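Local structure of sesquisabinene B synthase 2 (Santalum album, 6A2A) at residues 203-208 and 228-233; 285-290 and 533-538; 439-444 and 515-520. The protein probably converts farnesyl diphosphate into sesquisabinene B in a reaction that depends on magnesium or manganese. One frame throughout, in Å; residues are numbered along the deposited sequence.

How the interactions relate
Following the chain from the N terminus, interaction 1 comes first: it joins helix 201-212 to helix 220-232, closing a loop of 19 residues, mostly the rest of the two helices and the turn between them, before interaction 2 opens. Interaction 2 spans 242 residues, bringing helix 281-292 against the end of helix 521-535. Interaction 3 lies wholly within that span, where helix 436-443 meets the loop leading into helix 521-535. Interaction 3 thus lies just before helix 521-535 and interaction 2 at its last turn and the residues after it, with the two centres about 24 Å apart. Interactions 1 and 3 fall on opposite sides of the chain's centre, about 37 Å apart between their own centres.

Interaction 1. Residues 203-208 and 228-233; sequences LAKKVS and IDTYEE
Helices 201-212 and 220-232 run side by side in broadly opposite directions, coming closest at Lys205 and Thr230, whose CA atoms are 7.8 Å apart. The contact is mainly polar. The Lys205 chain is extended except for a bend at chi3 (58°), and it slides past Thr230 in the reverse sense until its ammonium group reaches the hydroxyl. Lys205 NZ donates a hydrogen bond to Thr230 OG1 at 3.1 Å, and the same hydroxyl also makes a weak bond to the backbone oxygen of Trp226, one turn earlier. Glu233, just past the last residue of helix 220-232, lies roughly perpendicular to the lysine chain. Its OE1 forms a long salt bridge to Lys205 NZ (3.6 Å) and lies equally near Lys205 CD. One ammonium therefore bridges a buried hydroxyl and an exposed carboxylate. On the other branch of the threonine, CG2 touches Lys206 CG at 4.0 Å, while the Lys206 amine pairs with Glu234. Beyond this pair of helices, Leu203 and Val207 pack on helix 160-170, and Ile228 and Tyr231 touch helix 239-270, so each of the two helices has a further helical neighbour.

Interaction 2. Residues 285-290 and 533-538; sequences SYMYAI and HFFYQY
Two different first torsions set the rings of Tyr288 and Phe535 beside each other: Tyr288 CG lies opposite the backbone N (chi1 -166°), which swings the ring out along the flank of its helix, whereas Phe535 CB points toward helix 281-292 and, with CG beside its own N (chi1 -78°), the ring reaches that helix's backbone. The two rings are turned 27° from parallel, one displaced so far along the other that little of either face is covered; their centroids are 5.8 Å from each other, and they touch near CD2 of each, 3.9 Å apart. The far end of the Phe535 ring presses on the helix backbone: CE2 comes within 3.8 Å of Tyr288 CA, and CZ within 3.7 Å of Met287 O, a carbonyl that accepts a hydrogen bond from Tyr222. Met287, bent at chi3, brings its methyl CE to Phe535 CE1 at 4.0 Å, running across the phenyl side chain. Tyr536 CE2 arrives at the edge of the Tyr288 ring, while the Tyr288 hydroxyl is held by Ser532 and Val528 O of helix 521-535. Just beyond that helix, Gln537 NE2 makes a nearly straight bond to Phe534 O, on a carbonyl lone pair. Tyr536 also touches Asn460, which binds magnesium in this protein although no metal is bound in this chain, placing this helix-end packing beside the metal site of the all-helical class I terpene synthase fold.

Interaction 3. Residues 439-444 and 515-520; sequences LDYVNS and SPFAEP
The rings of Tyr441 and Phe517 approach from opposite directions with their planes at 35° and their centroids 5.6 Å apart, an oblique meeting. At the edge of the Phe517 ring, in its plane, sits Val442 CG2, 3.6 Å from Phe517 CE1. The contact belongs to the helical metal-binding domain of the terpene synthase fold, where it joins helix 436-443 to the loop between helices 489-510 and 521-535, away from the metal ligands. Neighbouring residues of the helix thus press on one phenyl group: Tyr441 CE2 lies 3.5 Å from Phe517 CZ, while the valine methyl meets its rim. With CG opposite its backbone N (chi1 172°), the Tyr441 side chain reaches outward from the helix to the loop. Phe517 is buried, and its ring also meets that of Phe521 at the start of helix 521-535 and touches Pro446, against which Tyr441 packs as well. Val442 contacts Phe521 too, so Phe521 and Pro446 extend the apolar patch. Pro516, which follows a cis peptide bond, brings its ring to the outer part of the tyrosine. There the packing is tight: Pro516 CG stands 3.4 Å from Tyr441 CE2, and Pro516 CD comes within 3.3 Å of Tyr441 OH.

Interaction 1. Residues 203-208 and 228-233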
loop_
_atom_site.group_PDB
_atom_site.type_symbol
_atom_site.label_atom_id
_atom_site.label_comp_id
_atom_site.label_asym_id
_atom_site.label_seq_id
_atom_site.Cartn_x
_atom_site.Cartn_y
_atom_site.Cartn_z
ATOM N N LEU A 203 -36.149 13.758 -25.511
ATOM C CA LEU A 203 -36.336 12.559 -26.268
ATOM C C LEU A 203 -35.255 12.450 -27.342
ATOM O O LEU A 203 -34.736 11.319 -27.593
ATOM C CB LEU A 203 -37.764 12.539 -26.833
ATOM C CG LEU A 203 -38.352 11.177 -27.200
ATOM C CD1 LEU A 203 -38.063 10.100 -26.159
ATOM C CD2 LEU A 203 -39.847 11.299 -27.446
ATOM N N ALA A 204 -34.890 13.538 -28.012
ATOM C CA ALA A 204 -33.811 13.508 -29.022
ATOM C C ALA A 204 -32.518 12.938 -28.436
ATOM O O ALA A 204 -31.808 12.149 -29.102
ATOM C CB ALA A 204 -33.494 14.883 -29.570
ATOM N N LYS A 205 -32.200 13.410 -27.249
ATOM C CA LYS A 205 -30.981 12.995 -26.571
ATOM C C LYS A 205 -31.069 11.504 -26.261
ATOM O O LYS A 205 -30.117 10.743 -26.532
ATOM C CB LYS A 205 -30.765 13.706 -25.242
ATOM C CG LYS A 205 -30.318 15.154 -25.285
ATOM C CD LYS A 205 -29.895 15.678 -23.893
ATOM C CE LYS A 205 -28.776 14.841 -23.295
ATOM N NZ LYS A 205 -28.280 15.340 -21.980
ATOM N N LYS A 206 -32.161 11.109 -25.658
ATOM C CA LYS A 206 -32.326 9.710 -25.220
ATOM C C LYS A 206 -32.308 8.769 -26.414
ATOM O O LYS A 206 -31.741 7.648 -26.294
ATOM C CB LYS A 206 -33.626 9.486 -24.452
ATOM C CG LYS A 206 -33.574 10.058 -23.053
ATOM C CD LYS A 206 -34.479 9.369 -22.083
ATOM C CE LYS A 206 -35.929 9.606 -22.376
ATOM N NZ LYS A 206 -36.792 9.017 -21.322
ATOM N N VAL A 207 -32.853 9.188 -27.570
ATOM C CA VAL A 207 -32.911 8.272 -28.722
ATOM C C VAL A 207 -31.511 8.046 -29.300
ATOM O O VAL A 207 -31.126 6.924 -29.629
ATOM C CB VAL A 207 -33.887 8.765 -29.801
ATOM C CG1 VAL A 207 -33.634 8.112 -31.135
ATOM C CG2 VAL A 207 -35.302 8.557 -29.344
ATOM N N SER A 208 -30.770 9.134 -29.441
ATOM C CA SER A 208 -29.436 9.114 -29.965
ATOM C C SER A 208 -28.535 8.232 -29.083
ATOM O O SER A 208 -27.718 7.419 -29.595
ATOM C CB SER A 208 -28.969 10.543 -30.056
ATOM O OG SER A 208 -27.667 10.589 -30.522
ATOM N N ILE A 228 -28.267 11.848 -14.922
ATOM C CA ILE A 228 -28.542 12.939 -13.964
ATOM C C ILE A 228 -28.802 14.245 -14.747
ATOM O O ILE A 228 -29.756 14.963 -14.459
ATOM C CB ILE A 228 -27.418 13.078 -12.932
ATOM C CG1 ILE A 228 -27.543 12.013 -11.846
ATOM C CG2 ILE A 228 -27.391 14.473 -12.329
ATOM C CD1 ILE A 228 -26.294 11.868 -11.031
ATOM N N ASP A 229 -27.964 14.531 -15.737
ATOM C CA ASP A 229 -28.165 15.693 -16.601
ATOM C C ASP A 229 -29.391 15.604 -17.466
ATOM O O ASP A 229 -30.125 16.582 -17.596
ATOM C CB ASP A 229 -26.951 15.930 -17.483
ATOM C CG ASP A 229 -25.765 16.393 -16.716
ATOM O OD1 ASP A 229 -25.868 16.716 -15.537
ATOM O OD2 ASP A 229 -24.716 16.339 -17.312
ATOM N N THR A 230 -29.644 14.442 -18.072
ATOM C CA THR A 230 -30.803 14.264 -18.925
ATOM C C THR A 230 -32.085 14.394 -18.097
ATOM O O THR A 230 -33.047 15.069 -18.540
ATOM C CB THR A 230 -30.714 12.916 -19.654
ATOM O OG1 THR A 230 -29.594 12.965 -20.547
ATOM C CG2 THR A 230 -31.963 12.589 -20.447
ATOM N N TYR A 231 -32.110 13.748 -16.925
ATOM C CA TYR A 231 -33.314 13.720 -16.086
ATOM C C TYR A 231 -33.752 15.137 -15.670
ATOM O O TYR A 231 -34.966 15.411 -15.532
ATOM C CB TYR A 231 -33.055 12.941 -14.802
ATOM C CG TYR A 231 -34.255 12.751 -13.922
ATOM C CD1 TYR A 231 -35.459 12.319 -14.433
ATOM C CD2 TYR A 231 -34.167 13.006 -12.574
ATOM C CE1 TYR A 231 -36.552 12.121 -13.610
ATOM C CE2 TYR A 231 -35.248 12.812 -11.736
ATOM C CZ TYR A 231 -36.450 12.396 -12.260
ATOM O OH TYR A 231 -37.511 12.215 -11.418
ATOM N N GLU A 232 -32.780 15.973 -15.385
ATOM C CA GLU A 232 -33.010 17.349 -14.893
ATOM C C GLU A 232 -33.812 18.125 -15.935
ATOM O O GLU A 232 -34.726 18.860 -15.544
ATOM C CB GLU A 232 -31.701 18.032 -14.523
ATOM C CG GLU A 232 -31.912 19.439 -13.977
ATOM C CD GLU A 232 -30.735 20.068 -13.256
ATOM O OE1 GLU A 232 -29.707 19.428 -13.145
ATOM O OE2 GLU A 232 -30.851 21.230 -12.819
ATOM N N GLU A 233 -33.540 17.854 -17.215
ATOM C CA GLU A 233 -34.165 18.513 -18.390
ATOM C C GLU A 233 -35.512 17.879 -18.785
ATOM O O GLU A 233 -36.130 18.365 -19.737
ATOM C CB GLU A 233 -33.226 18.434 -19.601
ATOM C CG GLU A 233 -31.858 19.081 -19.409
ATOM C CD GLU A 233 -30.675 18.453 -20.154
ATOM O OE1 GLU A 233 -30.891 17.636 -21.087
ATOM O OE2 GLU A 233 -29.514 18.779 -19.796
#

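Interaction 2. Residues 285-290 and 533-538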
loop_
_atom_site.group_PDB
_atom_site.type_symbol
_atom_site.label_atom_id
_atom_site.label_comp_id
_atom_site.label_asym_id
_atom_site.label_seq_id
_atom_site.Cartn_x
_atom_site.Cartn_y
_atom_site.Cartn_z
ATOM N N SER A 285 -7.527 1.051 -16.277
ATOM C CA SER A 285 -8.002 -0.137 -15.600
ATOM C C SER A 285 -9.026 0.253 -14.539
ATOM O O SER A 285 -10.029 -0.349 -14.398
ATOM C CB SER A 285 -6.877 -0.910 -14.929
ATOM O OG SER A 285 -7.382 -1.946 -14.162
ATOM N N TYR A 286 -8.708 1.282 -13.795
ATOM C CA TYR A 286 -9.593 1.744 -12.753
ATOM C C TYR A 286 -10.915 2.234 -13.348
ATOM O O TYR A 286 -11.949 1.893 -12.873
ATOM C CB TYR A 286 -8.945 2.782 -11.827
ATOM C CG TYR A 286 -9.853 3.183 -10.685
ATOM C CD1 TYR A 286 -10.152 2.321 -9.674
ATOM C CD2 TYR A 286 -10.459 4.402 -10.671
ATOM C CE1 TYR A 286 -11.014 2.672 -8.659
ATOM C CE2 TYR A 286 -11.312 4.757 -9.676
ATOM C CZ TYR A 286 -11.600 3.893 -8.666
ATOM O OH TYR A 286 -12.461 4.295 -7.695
ATOM N N MET A 287 -10.851 2.989 -14.427
ATOM C CA MET A 287 -12.098 3.476 -15.033
ATOM C C MET A 287 -12.976 2.303 -15.484
ATOM O O MET A 287 -14.214 2.415 -15.361
ATOM C CB MET A 287 -11.815 4.442 -16.179
ATOM C CG MET A 287 -11.239 5.742 -15.697
ATOM S SD MET A 287 -10.920 6.894 -17.052
ATOM C CE MET A 287 -12.510 6.939 -17.865
ATOM N N TYR A 288 -12.394 1.240 -16.010
ATOM C CA TYR A 288 -13.138 0.081 -16.406
ATOM C C TYR A 288 -13.671 -0.612 -15.161
ATOM O O TYR A 288 -14.811 -1.061 -15.150
ATOM C CB TYR A 288 -12.249 -0.882 -17.206
ATOM C CG TYR A 288 -13.016 -1.951 -17.950
ATOM C CD1 TYR A 288 -13.665 -2.984 -17.282
ATOM C CD2 TYR A 288 -13.024 -1.986 -19.329
ATOM C CE1 TYR A 288 -14.349 -3.977 -17.975
ATOM C CE2 TYR A 288 -13.666 -2.993 -20.033
ATOM C CZ TYR A 288 -14.377 -3.966 -19.353
ATOM O OH TYR A 288 -14.993 -4.950 -20.090
ATOM N N ALA A 289 -12.884 -0.674 -14.074
ATOM C CA ALA A 289 -13.330 -1.370 -12.885
ATOM C C ALA A 289 -14.618 -0.701 -12.366
ATOM O O ALA A 289 -15.536 -1.397 -11.910
ATOM C CB ALA A 289 -12.264 -1.378 -11.815
ATOM N N ILE A 290 -14.689 0.620 -12.422
ATOM C CA ILE A 290 -15.908 1.325 -11.993
ATOM C C ILE A 290 -17.131 0.859 -12.805
ATOM O O ILE A 290 -18.257 0.840 -12.264
ATOM C CB ILE A 290 -15.707 2.834 -12.078
ATOM C CG1 ILE A 290 -14.773 3.317 -10.961
ATOM C CG2 ILE A 290 -17.046 3.578 -12.048
ATOM C CD1 ILE A 290 -14.342 4.773 -11.147
ATOM N N HIS A 533 -18.600 -2.778 -23.870
ATOM C CA HIS A 533 -19.389 -2.024 -24.849
ATOM C C HIS A 533 -19.086 -0.535 -24.705
ATOM O O HIS A 533 -18.921 0.151 -25.748
ATOM C CB HIS A 533 -20.923 -2.151 -24.655
ATOM C CG HIS A 533 -21.532 -3.436 -25.108
ATOM N ND1 HIS A 533 -21.553 -3.817 -26.408
ATOM C CD2 HIS A 533 -22.119 -4.419 -24.401
ATOM C CE1 HIS A 533 -22.197 -4.951 -26.503
ATOM N NE2 HIS A 533 -22.516 -5.358 -25.296
ATOM N N PHE A 534 -19.010 -0.074 -23.462
ATOM C CA PHE A 534 -18.902 1.356 -23.221
ATOM C C PHE A 534 -17.520 1.861 -23.629
ATOM O O PHE A 534 -17.405 2.967 -24.235
ATOM C CB PHE A 534 -19.170 1.669 -21.762
ATOM C CG PHE A 534 -19.196 3.142 -21.485
ATOM C CD1 PHE A 534 -20.154 3.940 -22.083
ATOM C CD2 PHE A 534 -18.328 3.669 -20.563
ATOM C CE1 PHE A 534 -20.229 5.289 -21.761
ATOM C CE2 PHE A 534 -18.395 5.020 -20.251
ATOM C CZ PHE A 534 -19.348 5.806 -20.853
ATOM N N PHE A 535 -16.485 1.084 -23.328
ATOM C CA PHE A 535 -15.111 1.548 -23.523
ATOM C C PHE A 535 -14.553 1.200 -24.911
ATOM O O PHE A 535 -13.450 1.682 -25.276
ATOM C CB PHE A 535 -14.196 1.058 -22.377
ATOM C CG PHE A 535 -14.367 1.855 -21.122
ATOM C CD1 PHE A 535 -13.993 3.200 -21.086
ATOM C CD2 PHE A 535 -15.027 1.323 -20.032
ATOM C CE1 PHE A 535 -14.248 3.968 -19.959
ATOM C CE2 PHE A 535 -15.263 2.079 -18.900
ATOM C CZ PHE A 535 -14.846 3.391 -18.855
ATOM N N TYR A 536 -15.223 0.370 -25.695
ATOM C CA TYR A 536 -14.781 0.080 -27.093
ATOM C C TYR A 536 -15.874 0.437 -28.114
ATOM O O TYR A 536 -16.125 -0.277 -29.054
ATOM C CB TYR A 536 -14.331 -1.386 -27.136
ATOM C CG TYR A 536 -13.302 -1.701 -26.077
ATOM C CD1 TYR A 536 -12.018 -1.170 -26.112
ATOM C CD2 TYR A 536 -13.596 -2.552 -25.035
ATOM C CE1 TYR A 536 -11.086 -1.461 -25.119
ATOM C CE2 TYR A 536 -12.687 -2.843 -24.037
ATOM C CZ TYR A 536 -11.438 -2.262 -24.052
ATOM O OH TYR A 536 -10.564 -2.587 -23.045
ATOM N N GLN A 537 -16.566 1.555 -27.928
ATOM C CA GLN A 537 -17.510 1.962 -28.910
ATOM C C GLN A 537 -16.803 2.160 -30.258
ATOM O O GLN A 537 -15.694 2.710 -30.339
ATOM C CB GLN A 537 -18.256 3.209 -28.447
ATOM C CG GLN A 537 -19.162 2.916 -27.274
ATOM C CD GLN A 537 -19.880 4.143 -26.782
ATOM O OE1 GLN A 537 -20.764 4.657 -27.479
ATOM N NE2 GLN A 537 -19.555 4.563 -25.568
ATOM N N TYR A 538 -17.481 1.725 -31.326
ATOM C CA TYR A 538 -16.901 1.765 -32.686
ATOM C C TYR A 538 -17.227 3.107 -33.347
ATOM O O TYR A 538 -18.346 3.286 -33.804
ATOM C CB TYR A 538 -17.406 0.582 -33.518
ATOM C CG TYR A 538 -16.896 0.534 -34.936
ATOM C CD1 TYR A 538 -15.539 0.432 -35.211
ATOM C CD2 TYR A 538 -17.772 0.586 -36.012
ATOM C CE1 TYR A 538 -15.065 0.392 -36.516
ATOM C CE2 TYR A 538 -17.317 0.540 -37.322
ATOM C CZ TYR A 538 -15.957 0.445 -37.576
ATOM O OH TYR A 538 -15.508 0.398 -38.868
#

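Interaction 3. Residues 439-444 and 515-520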
loop_
_atom_site.group_PDB
_atom_site.type_symbol
_atom_site.label_atom_id
_atom_site.label_comp_id
_atom_site.label_asym_id
_atom_site.label_seq_id
_atom_site.Cartn_x
_atom_site.Cartn_y
_atom_site.Cartn_z
ATOM N N LEU A 439 -13.618 -22.881 -6.999
ATOM C CA LEU A 439 -12.779 -22.117 -7.909
ATOM C C LEU A 439 -12.490 -22.867 -9.212
ATOM O O LEU A 439 -12.453 -22.252 -10.301
ATOM C CB LEU A 439 -11.498 -21.715 -7.184
ATOM C CG LEU A 439 -11.723 -20.660 -6.120
ATOM C CD1 LEU A 439 -10.520 -20.632 -5.234
ATOM C CD2 LEU A 439 -12.004 -19.305 -6.729
ATOM N N ASP A 440 -12.305 -24.192 -9.139
ATOM C CA ASP A 440 -12.088 -25.005 -10.322
ATOM C C ASP A 440 -13.377 -24.880 -11.204
ATOM O O ASP A 440 -13.292 -24.809 -12.470
ATOM C CB ASP A 440 -11.894 -26.468 -9.949
ATOM C CG ASP A 440 -10.455 -26.803 -9.451
ATOM O OD1 ASP A 440 -9.564 -25.960 -9.605
ATOM O OD2 ASP A 440 -10.274 -27.945 -8.935
ATOM N N TYR A 441 -14.533 -24.967 -10.563
ATOM C CA TYR A 441 -15.838 -24.848 -11.283
ATOM C C TYR A 441 -15.904 -23.501 -12.066
ATOM O O TYR A 441 -16.171 -23.503 -13.261
ATOM C CB TYR A 441 -17.015 -24.960 -10.318
ATOM C CG TYR A 441 -18.343 -24.653 -10.969
ATOM C CD1 TYR A 441 -18.936 -25.519 -11.859
ATOM C CD2 TYR A 441 -18.969 -23.446 -10.731
ATOM C CE1 TYR A 441 -20.133 -25.210 -12.490
ATOM C CE2 TYR A 441 -20.187 -23.139 -11.309
ATOM C CZ TYR A 441 -20.754 -24.012 -12.216
ATOM O OH TYR A 441 -21.965 -23.681 -12.777
ATOM N N VAL A 442 -15.625 -22.402 -11.417
ATOM C CA VAL A 442 -15.725 -21.102 -12.117
ATOM C C VAL A 442 -14.667 -21.055 -13.227
ATOM O O VAL A 442 -14.952 -20.621 -14.282
ATOM C CB VAL A 442 -15.628 -19.915 -11.154
ATOM C CG1 VAL A 442 -15.826 -18.609 -11.907
ATOM C CG2 VAL A 442 -16.657 -20.038 -10.068
ATOM N N ASN A 443 -13.460 -21.563 -12.983
ATOM C CA ASN A 443 -12.430 -21.529 -13.977
ATOM C C ASN A 443 -12.676 -22.556 -15.101
ATOM O O ASN A 443 -12.023 -22.430 -16.122
ATOM C CB ASN A 443 -11.043 -21.714 -13.356
ATOM C CG ASN A 443 -9.938 -21.183 -14.253
ATOM O OD1 ASN A 443 -10.091 -20.168 -14.984
ATOM N ND2 ASN A 443 -8.846 -21.931 -14.293
ATOM N N SER A 444 -13.717 -23.394 -14.995
ATOM C CA SER A 444 -14.048 -24.402 -16.033
ATOM C C SER A 444 -14.951 -23.795 -17.106
ATOM O O SER A 444 -15.269 -24.478 -18.086
ATOM C CB SER A 444 -14.683 -25.642 -15.438
ATOM O OG SER A 444 -15.969 -25.396 -14.921
ATOM N N SER A 515 -28.260 -20.538 -10.556
ATOM C CA SER A 515 -27.526 -21.334 -9.559
ATOM C C SER A 515 -26.416 -22.070 -10.310
ATOM O O SER A 515 -26.617 -22.504 -11.431
ATOM C CB SER A 515 -28.454 -22.262 -8.783
ATOM O OG SER A 515 -27.931 -23.584 -8.681
ATOM N N PRO A 516 -25.252 -22.201 -9.702
ATOM C CA PRO A 516 -24.901 -21.933 -8.313
ATOM C C PRO A 516 -24.438 -20.512 -7.979
ATOM O O PRO A 516 -24.087 -20.242 -6.826
ATOM C CB PRO A 516 -23.741 -22.909 -8.110
ATOM C CG PRO A 516 -23.036 -22.879 -9.421
ATOM C CD PRO A 516 -24.153 -22.810 -10.437
ATOM N N PHE A 517 -24.476 -19.589 -8.948
ATOM C CA PHE A 517 -23.948 -18.251 -8.696
ATOM C C PHE A 517 -24.943 -17.367 -7.943
ATOM O O PHE A 517 -26.150 -17.555 -8.028
ATOM C CB PHE A 517 -23.525 -17.656 -10.038
ATOM C CG PHE A 517 -22.388 -18.395 -10.688
ATOM C CD1 PHE A 517 -21.199 -18.537 -9.998
ATOM C CD2 PHE A 517 -22.494 -18.900 -11.969
ATOM C CE1 PHE A 517 -20.133 -19.184 -10.587
ATOM C CE2 PHE A 517 -21.409 -19.524 -12.571
ATOM C CZ PHE A 517 -20.256 -19.714 -11.855
ATOM N N ALA A 518 -24.394 -16.432 -7.198
ATOM C CA ALA A 518 -25.133 -15.446 -6.425
ATOM C C ALA A 518 -24.543 -14.064 -6.674
ATOM O O ALA A 518 -23.439 -13.928 -7.203
ATOM C CB ALA A 518 -25.038 -15.749 -4.958
ATOM N N GLU A 519 -25.235 -13.070 -6.169
ATOM C CA GLU A 519 -24.620 -11.727 -6.030
ATOM C C GLU A 519 -23.431 -11.778 -5.072
ATOM O O GLU A 519 -23.455 -12.504 -4.083
ATOM C CB GLU A 519 -25.664 -10.722 -5.540
ATOM C CG GLU A 519 -26.810 -10.545 -6.530
ATOM C CD GLU A 519 -26.474 -9.879 -7.848
ATOM O OE1 GLU A 519 -25.280 -9.491 -8.043
ATOM O OE2 GLU A 519 -27.362 -9.803 -8.710
ATOM N N PRO A 520 -22.386 -10.991 -5.318
ATOM C CA PRO A 520 -22.287 -10.010 -6.393
ATOM C C PRO A 520 -21.661 -10.511 -7.706
ATOM O O PRO A 520 -21.643 -9.785 -8.711
ATOM C CB PRO A 520 -21.350 -8.944 -5.825
ATOM C CG PRO A 520 -20.458 -9.733 -4.908
ATOM C CD PRO A 520 -21.373 -10.780 -4.300
#